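Local coordinates for protein alpha-L-arabinofuranosidase B (Aspergillus kawachii, PDB 6SXT) that hydrolyses terminal non-reducing alpha-L-arabinofuranosyl residues from arabinoxylan, arabinan and related plant polysaccharides, with a catalytic domain joined to an arabinose-binding domain, at residues V319-G331 / C423-R436. Residues are numbered along the deposited sequence; the frame is centred on the assembly and turned at random.
Sequences VGSLVSGPSFTSG and CPQAALNGEGTSLR. With NAG (2-acetamido-2-deoxy-beta-D-glucopyranose), chain D.
Val323, Ser324 and Gly325 run beside Pro424, Gln425 and Ala426, with the closest approach at Gly325 and Ala426, whose CA atoms are 3.6 Å apart. Ser324 N donates to Pro424 O at 3.0 Å. The side chain of Ser324 makes the next bond. Ser324 OG sits between the backbone N and the carbonyl carbon (chi1 69°) and accepts from Ala426 N at 2.9 Å in a nearly straight bond (169°).

Arg436 reaches the loop with its guanidinium edge. Arg436 NH2 donates to Leu322 O at 2.9 Å, in the carbonyl plane and on a lone pair. NH1 donates to Gln425 OE1, which is also hydrogen-bonded to Tyr444 OH. One water accepts from Arg436 NH1 and donates to Leu322 O and Pro424 O. Leu322 O, Gln425 OE1 and this water all lie near the guanidinium plane, and together they fix its rotation. A second water joins Ser324 O, Ser327 N and Thr433 OG1.

Pro424 is the apolar centre. Its CD lies against the Val323 methyls, and Pro424 CG meets the edge of the Phe328 ring, 3.7 Å from Phe328 CD2. Leu435 CD2 is 4.0 Å from Phe328 CE2, and the two side chains cross at about a right angle. Pro326 CD lies on Gly432 O at 3.4 Å.

Segment 319-331 begins at the end of strand 317-319 and leads to strand 333-338, entering the arabinose-binding domain, a beta-trefoil. Here it packs on the hairpin of strands 422-426 and 433-437, whose type I turn, Ala427 to Gly430, takes a hydrogen bond at Ala427 O from O6 of an N-acetylglucosamine of the protein's own glycan. A disulfide ties Cys423 to Cys385. The Phe328 ring packs edge-to-face with Phe388 of strand 386-390, and Pro326, Phe328 and Thr433 all touch Ile477 on strand 475-479.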
loop_
_atom_site.group_PDB
_atom_site.type_symbol
_atom_site.label_atom_id
_atom_site.label_comp_id
_atom_site.label_asym_id
_atom_site.label_seq_id
_atom_site.Cartn_x
_atom_site.Cartn_y
_atom_site.Cartn_z
ATOM N N VAL A 319 -7.766 -2.925 -12.184
ATOM C CA VAL A 319 -6.638 -3.697 -11.622
ATOM C C VAL A 319 -5.621 -3.982 -12.727
ATOM O O VAL A 319 -6.023 -4.347 -13.843
ATOM C CB VAL A 319 -7.177 -4.965 -10.944
ATOM C CG1 VAL A 319 -6.095 -5.966 -10.701
ATOM C CG2 VAL A 319 -7.870 -4.597 -9.640
ATOM N N GLY A 320 -4.345 -3.786 -12.423
ATOM C CA GLY A 320 -3.239 -4.068 -13.319
ATOM C C GLY A 320 -2.620 -5.439 -13.055
ATOM O O GLY A 320 -2.975 -6.095 -12.066
ATOM N N SER A 321 -1.724 -5.872 -13.917
ATOM C CA SER A 321 -1.040 -7.180 -13.710
ATOM C C SER A 321 0.019 -7.056 -12.617
ATOM O O SER A 321 0.918 -6.204 -12.703
ATOM C CB SER A 321 -0.429 -7.650 -14.996
ATOM O OG SER A 321 0.290 -8.856 -14.744
ATOM N N LEU A 322 -0.016 -7.975 -11.661
ATOM C CA LEU A 322 1.016 -8.112 -10.623
ATOM C C LEU A 322 2.145 -9.074 -11.041
ATOM O O LEU A 322 3.096 -9.192 -10.268
ATOM C CB LEU A 322 0.337 -8.699 -9.374
ATOM C CG LEU A 322 -0.404 -7.657 -8.537
ATOM C CD1 LEU A 322 -1.447 -8.291 -7.672
ATOM C CD2 LEU A 322 0.548 -6.805 -7.699
ATOM N N VAL A 323 2.053 -9.718 -12.189
ATOM C CA VAL A 323 2.934 -10.861 -12.519
ATOM C C VAL A 323 3.713 -10.561 -13.785
ATOM O O VAL A 323 3.179 -9.925 -14.719
ATOM C CB VAL A 323 2.088 -12.133 -12.655
ATOM C CG1 VAL A 323 2.938 -13.320 -13.066
ATOM C CG2 VAL A 323 1.387 -12.400 -11.361
ATOM N N SER A 324 4.961 -10.956 -13.793
ATOM C CA SER A 324 5.781 -10.979 -15.014
ATOM C C SER A 324 6.695 -12.196 -14.991
ATOM O O SER A 324 6.823 -12.847 -13.928
ATOM C CB SER A 324 6.581 -9.698 -15.166
ATOM O OG SER A 324 7.596 -9.579 -14.205
ATOM N N GLY A 325 7.405 -12.401 -16.103
ATOM C CA GLY A 325 8.349 -13.525 -16.188
ATOM C C GLY A 325 7.618 -14.841 -16.450
ATOM O O GLY A 325 6.428 -14.895 -16.748
ATOM N N PRO A 326 8.376 -15.960 -16.396
ATOM C CA PRO A 326 7.802 -17.263 -16.691
ATOM C C PRO A 326 6.559 -17.653 -15.887
ATOM O O PRO A 326 5.630 -18.292 -16.390
ATOM C CB PRO A 326 8.956 -18.216 -16.378
ATOM C CG PRO A 326 9.978 -17.448 -15.636
ATOM C CD PRO A 326 9.782 -15.999 -16.034
ATOM N N SER A 327 6.503 -17.296 -14.650
ATOM C CA SER A 327 5.237 -17.678 -13.911
ATOM C C SER A 327 4.832 -19.184 -13.965
ATOM O O SER A 327 5.656 -20.091 -14.290
ATOM C CB SER A 327 4.067 -16.839 -14.355
ATOM O OG SER A 327 3.034 -16.842 -13.378
ATOM N N PHE A 328 3.609 -19.477 -13.547
ATOM C CA PHE A 328 3.136 -20.803 -13.083
ATOM C C PHE A 328 1.692 -21.015 -13.487
ATOM O O PHE A 328 1.022 -20.056 -13.848
ATOM C CB PHE A 328 3.204 -20.915 -11.549
ATOM C CG PHE A 328 4.575 -20.670 -10.974
ATOM C CD1 PHE A 328 5.539 -21.673 -10.938
ATOM C CD2 PHE A 328 4.930 -19.415 -10.485
ATOM C CE1 PHE A 328 6.775 -21.442 -10.365
ATOM C CE2 PHE A 328 6.206 -19.162 -10.025
ATOM C CZ PHE A 328 7.130 -20.185 -9.936
ATOM N N THR A 329 1.207 -22.253 -13.352
ATOM C CA THR A 329 -0.220 -22.631 -13.496
ATOM C C THR A 329 -0.637 -23.389 -12.235
ATOM O O THR A 329 0.171 -24.187 -11.755
ATOM C CB THR A 329 -0.458 -23.527 -14.722
ATOM O OG1 THR A 329 0.320 -23.057 -15.822
ATOM C CG2 THR A 329 -1.914 -23.579 -15.118
ATOM N N SER A 330 -1.829 -23.171 -11.762
ATOM C CA SER A 330 -2.330 -23.853 -10.557
ATOM C C SER A 330 -2.311 -25.375 -10.764
ATOM O O SER A 330 -2.758 -25.853 -11.845
ATOM C CB SER A 330 -3.682 -23.404 -10.237
ATOM O OG SER A 330 -4.049 -23.911 -8.953
ATOM N N GLY A 331 -1.708 -26.075 -9.826
ATOM C CA GLY A 331 -1.604 -27.555 -9.880
ATOM C C GLY A 331 -0.274 -28.036 -10.421
ATOM O O GLY A 331 0.007 -29.244 -10.275
ATOM N N CYS A 423 4.026 -13.066 -5.781
ATOM C CA CYS A 423 3.759 -12.644 -7.152
ATOM C C CYS A 423 5.012 -12.850 -7.973
ATOM O O CYS A 423 6.051 -12.263 -7.675
ATOM C CB CYS A 423 3.361 -11.181 -7.187
ATOM S SG CYS A 423 1.871 -10.838 -6.175
ATOM N N PRO A 424 5.002 -13.744 -8.985
ATOM C CA PRO A 424 6.187 -13.978 -9.787
ATOM C C PRO A 424 6.533 -12.680 -10.522
ATOM O O PRO A 424 5.623 -11.970 -11.023
ATOM C CB PRO A 424 5.803 -15.092 -10.743
ATOM C CG PRO A 424 4.635 -15.761 -10.042
ATOM C CD PRO A 424 3.904 -14.654 -9.323
ATOM N N GLN A 425 7.832 -12.481 -10.619
ATOM C CA GLN A 425 8.406 -11.328 -11.353
ATOM C C GLN A 425 9.548 -11.870 -12.203
ATOM O O GLN A 425 10.326 -12.733 -11.707
ATOM C CB GLN A 425 8.897 -10.312 -10.341
ATOM C CG GLN A 425 9.383 -9.013 -10.994
ATOM C CD GLN A 425 9.821 -7.961 -10.023
ATOM O OE1 GLN A 425 9.360 -7.878 -8.869
ATOM N NE2 GLN A 425 10.703 -7.070 -10.503
ATOM N N ALA A 426 9.705 -11.401 -13.419
ATOM C CA ALA A 426 10.880 -11.788 -14.220
ATOM C C ALA A 426 12.123 -11.650 -13.336
ATOM O O ALA A 426 12.373 -10.599 -12.732
ATOM C CB ALA A 426 10.929 -10.916 -15.464
ATOM N N ALA A 427 12.988 -12.679 -13.259
ATOM C CA ALA A 427 14.097 -12.681 -12.311
ATOM C C ALA A 427 14.960 -11.431 -12.463
ATOM O O ALA A 427 15.292 -11.030 -13.601
ATOM C CB ALA A 427 14.975 -13.913 -12.473
ATOM N N LEU A 428 15.381 -10.883 -11.351
ATOM C CA LEU A 428 16.227 -9.674 -11.370
ATOM C C LEU A 428 17.550 -9.945 -12.092
ATOM O O LEU A 428 18.112 -8.996 -12.662
ATOM C CB LEU A 428 16.448 -9.121 -9.987
ATOM C CG LEU A 428 15.206 -8.687 -9.222
ATOM C CD1 LEU A 428 15.616 -7.875 -7.996
ATOM C CD2 LEU A 428 14.227 -7.916 -10.073
ATOM N N ASN A 429 18.074 -11.184 -12.071
ATOM C CA ASN A 429 19.316 -11.492 -12.820
ATOM C C ASN A 429 19.033 -12.152 -14.157
ATOM O O ASN A 429 19.982 -12.624 -14.787
ATOM C CB ASN A 429 20.267 -12.318 -11.935
ATOM C CG ASN A 429 19.804 -13.741 -11.769
ATOM O OD1 ASN A 429 18.775 -14.108 -12.328
ATOM N ND2 ASN A 429 20.570 -14.489 -10.983
ATOM N N GLY A 430 17.785 -12.244 -14.605
ATOM C CA GLY A 430 17.402 -12.874 -15.874
ATOM C C GLY A 430 17.385 -14.397 -15.858
ATOM O O GLY A 430 17.055 -14.955 -16.872
ATOM N N GLU A 431 17.583 -15.034 -14.707
ATOM C CA GLU A 431 17.576 -16.517 -14.636
ATOM C C GLU A 431 16.325 -16.959 -13.870
ATOM O O GLU A 431 16.416 -17.136 -12.644
ATOM C CB GLU A 431 18.853 -16.991 -13.959
ATOM C CG GLU A 431 20.147 -16.563 -14.648
ATOM C CD GLU A 431 21.403 -17.176 -14.019
ATOM O OE1 GLU A 431 21.395 -18.390 -13.786
ATOM O OE2 GLU A 431 22.364 -16.446 -13.773
ATOM N N GLY A 432 15.229 -17.131 -14.581
ATOM C CA GLY A 432 13.960 -17.661 -14.046
ATOM C C GLY A 432 13.093 -16.580 -13.440
ATOM O O GLY A 432 12.662 -15.645 -14.171
ATOM N N THR A 433 12.715 -16.748 -12.175
ATOM C CA THR A 433 11.685 -15.938 -11.518
ATOM C C THR A 433 12.257 -15.352 -10.243
ATOM O O THR A 433 13.104 -15.940 -9.593
ATOM C CB THR A 433 10.432 -16.777 -11.222
ATOM O OG1 THR A 433 9.389 -15.865 -10.871
ATOM C CG2 THR A 433 10.677 -17.759 -10.089
ATOM N N SER A 434 11.747 -14.193 -9.856
ATOM C CA SER A 434 11.867 -13.669 -8.496
ATOM C C SER A 434 10.453 -13.729 -7.904
ATOM O O SER A 434 9.499 -13.346 -8.594
ATOM C CB SER A 434 12.454 -12.281 -8.431
ATOM O OG SER A 434 13.784 -12.295 -8.984
ATOM N N LEU A 435 10.314 -14.070 -6.641
ATOM C CA LEU A 435 8.972 -14.227 -6.049
ATOM C C LEU A 435 8.761 -13.107 -5.028
ATOM O O LEU A 435 9.362 -13.097 -3.935
ATOM C CB LEU A 435 8.891 -15.622 -5.395
ATOM C CG LEU A 435 8.926 -16.770 -6.402
ATOM C CD1 LEU A 435 9.004 -18.117 -5.672
ATOM C CD2 LEU A 435 7.698 -16.730 -7.256
ATOM N N ARG A 436 7.956 -12.105 -5.424
ATOM C CA ARG A 436 7.755 -10.905 -4.598
ATOM C C ARG A 436 6.613 -11.159 -3.613
ATOM O O ARG A 436 5.590 -11.638 -4.009
ATOM C CB ARG A 436 7.389 -9.734 -5.521
ATOM C CG ARG A 436 7.405 -8.382 -4.829
ATOM C CD ARG A 436 7.172 -7.212 -5.774
ATOM N NE ARG A 436 5.841 -7.319 -6.317
ATOM C CZ ARG A 436 5.513 -7.732 -7.555
ATOM N NH1 ARG A 436 6.430 -8.058 -8.447
ATOM N NH2 ARG A 436 4.228 -7.855 -7.902
HETATM C C1 NAG D . 17.214 -8.100 -16.345
HETATM C C2 NAG D . 18.250 -9.045 -16.943
HETATM C C3 NAG D . 17.740 -9.619 -18.278
HETATM C C4 NAG D . 16.327 -10.205 -18.119
HETATM C C5 NAG D . 15.408 -9.307 -17.296
HETATM C C6 NAG D . 14.090 -10.024 -16.907
HETATM C C7 NAG D . 20.519 -8.495 -16.165
HETATM C C8 NAG D . 21.752 -7.688 -16.387
HETATM N N2 NAG D . 19.545 -8.373 -17.081
HETATM O O3 NAG D . 18.650 -10.635 -18.813
HETATM O O4 NAG D . 15.771 -10.542 -19.394
HETATM O O5 NAG D . 16.005 -8.833 -16.076
HETATM O O6 NAG D . 14.391 -11.253 -16.178
HETATM O O7 NAG D . 20.407 -9.243 -15.193
HETATM O O HOH W 1 5.679 -9.159 -10.986
HETATM O O HOH W 2 8.179 -15.153 -13.226
#